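A rubisco-like protein (Burkholderia fungorum, PDB 3NWR) is of unknown function but, as in other rubisco-like proteins, probably catalyses an enolisation-type reaction on a sugar-phosphate-like substrate and not carbon dioxide fixation. Local coordinates at residues A[33-38]-A[56-61]. Numbering follows the deposited sequence.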
loop_
_atom_site.group_PDB
_atom_site.type_symbol
_atom_site.label_atom_id
_atom_site.label_comp_id
_atom_site.label_asym_id
_atom_site.label_seq_id
_atom_site.Cartn_x
_atom_site.Cartn_y
_atom_site.Cartn_z
ATOM N N VAL A 33 19.047 12.848 -9.038
ATOM C CA VAL A 33 18.923 11.414 -9.266
ATOM C C VAL A 33 17.452 11.012 -9.119
ATOM O O VAL A 33 16.903 10.315 -9.972
ATOM C CB VAL A 33 19.784 10.596 -8.295
ATOM C CG1 VAL A 33 19.362 9.129 -8.318
ATOM C CG2 VAL A 33 21.260 10.731 -8.652
ATOM N N MET A 34 16.814 11.475 -8.047
ATOM C CA MET A 34 15.390 11.211 -7.839
ATOM C C MET A 34 14.539 11.709 -9.000
ATOM O O MET A 34 13.684 10.987 -9.518
ATOM C CB MET A 34 14.912 11.854 -6.533
ATOM C CG MET A 34 15.630 11.328 -5.321
ATOM S SD MET A 34 15.168 12.233 -3.830
ATOM C CE MET A 34 13.407 11.862 -3.820
ATOM N N ALA A 35 14.775 12.951 -9.411
ATOM C CA ALA A 35 14.020 13.547 -10.506
ATOM C C ALA A 35 14.182 12.738 -11.790
ATOM O O ALA A 35 13.207 12.473 -12.505
ATOM C CB ALA A 35 14.466 14.991 -10.727
ATOM N N GLY A 36 15.416 12.340 -12.078
ATOM C CA GLY A 36 15.706 11.601 -13.294
ATOM C C GLY A 36 15.112 10.210 -13.274
ATOM O O GLY A 36 14.496 9.771 -14.249
ATOM N N GLU A 37 15.294 9.512 -12.159
ATOM C CA GLU A 37 14.821 8.138 -12.055
ATOM C C GLU A 37 13.307 8.035 -12.169
ATOM O O GLU A 37 12.792 7.056 -12.707
ATOM C CB GLU A 37 15.299 7.502 -10.751
ATOM C CG GLU A 37 16.779 7.190 -10.769
ATOM C CD GLU A 37 17.124 6.205 -11.866
ATOM O OE1 GLU A 37 16.662 5.046 -11.776
ATOM O OE2 GLU A 37 17.832 6.594 -12.822
ATOM N N GLN A 38 12.601 9.050 -11.679
ATOM C CA GLN A 38 11.138 9.038 -11.686
ATOM C C GLN A 38 10.563 9.662 -12.952
ATOM O O GLN A 38 9.349 9.835 -13.073
ATOM C CB GLN A 38 10.584 9.747 -10.451
ATOM C CG GLN A 38 10.982 9.092 -9.127
ATOM C CD GLN A 38 10.735 7.592 -9.108
ATOM O OE1 GLN A 38 11.678 6.797 -9.165
ATOM N NE2 GLN A 38 9.470 7.201 -9.025
ATOM N N ARG A 56 10.069 17.721 -22.571
ATOM C CA ARG A 56 8.663 17.393 -22.364
ATOM C C ARG A 56 8.478 16.358 -21.257
ATOM O O ARG A 56 7.352 16.100 -20.827
ATOM C CB ARG A 56 8.063 16.845 -23.659
ATOM C CG ARG A 56 8.632 15.485 -24.066
ATOM C CD ARG A 56 8.143 15.042 -25.435
ATOM N NE ARG A 56 8.783 13.801 -25.862
ATOM C CZ ARG A 56 8.898 13.414 -27.131
ATOM N NH1 ARG A 56 8.412 14.176 -28.103
ATOM N NH2 ARG A 56 9.504 12.268 -27.431
ATOM N N SER A 57 9.579 15.763 -20.804
ATOM C CA SER A 57 9.480 14.572 -19.961
ATOM C C SER A 57 10.398 14.522 -18.746
ATOM O O SER A 57 10.234 13.658 -17.891
ATOM C CB SER A 57 9.720 13.319 -20.800
ATOM O OG SER A 57 11.069 13.260 -21.246
ATOM N N ARG A 58 11.378 15.411 -18.661
ATOM C CA ARG A 58 12.316 15.340 -17.546
ATOM C C ARG A 58 11.816 16.162 -16.357
ATOM O O ARG A 58 11.558 17.365 -16.486
ATOM C CB ARG A 58 13.718 15.784 -17.995
ATOM C CG ARG A 58 14.791 15.812 -16.905
ATOM C CD ARG A 58 14.963 14.451 -16.246
ATOM N NE ARG A 58 16.336 14.209 -15.799
ATOM C CZ ARG A 58 16.880 14.718 -14.698
ATOM N NH1 ARG A 58 16.175 15.518 -13.902
ATOM N NH2 ARG A 58 18.137 14.424 -14.390
ATOM N N ALA A 59 11.638 15.503 -15.213
ATOM C CA ALA A 59 11.287 16.204 -13.977
ATOM C C ALA A 59 12.467 17.062 -13.528
ATOM O O ALA A 59 13.612 16.783 -13.877
ATOM C CB ALA A 59 10.905 15.211 -12.885
ATOM N N SER A 60 12.196 18.104 -12.754
ATOM C CA SER A 60 13.274 18.969 -12.294
ATOM C C SER A 60 13.184 19.266 -10.808
ATOM O O SER A 60 12.121 19.138 -10.194
ATOM C CB SER A 60 13.286 20.277 -13.083
ATOM O OG SER A 60 12.057 20.953 -12.935
ATOM N N VAL A 61 14.316 19.659 -10.240
ATOM C CA VAL A 61 14.391 20.030 -8.837
ATOM C C VAL A 61 14.169 21.533 -8.729
ATOM O O VAL A 61 14.949 22.319 -9.273
ATOM C CB VAL A 61 15.756 19.663 -8.245
ATOM C CG1 VAL A 61 15.809 20.040 -6.780
ATOM C CG2 VAL A 61 16.034 18.173 -8.435
#
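The guanidinium of R58 lies with one face on the last turn of helix 27-37. CA of G36 sits over the centre of that face, 3.6 Å from R58 CZ. G36 has no side chain, and the flat group rests directly on the backbone there. On the same side of the plane, A35 CB comes within 3.6 Å of R58 NH1. R58 NH1 donates to A59 O in the guanidinium plane at 2.9 Å, with an N-H...O angle of 151°. NH2 forms a salt bridge with D32, one turn back on the helix. Together these two bonds fix the rotation of the group. CG of R58 stands anti to the backbone N (chi1 178°), and the chain then bends at chi2 and chi3, which brings the guanidinium back over the helix.

The contact belongs to the N-terminal domain of the rubisco large-chain family. There helix 27-37 packs on an antiparallel sheet, and strand 60-70 forms one edge of that sheet within the chain. No hydrogen bond joins the two segments directly. A35 CB points at the incoming chain and meets A59 CB and V61 CG2, each at 4.2 Å. A59 CB also lies 3.6 Å from A35 O. S39 OG links the two sides, bonding to both A35 O and A59 N. F98 of the neighbouring strand 89-99 packs against A59 and Q38.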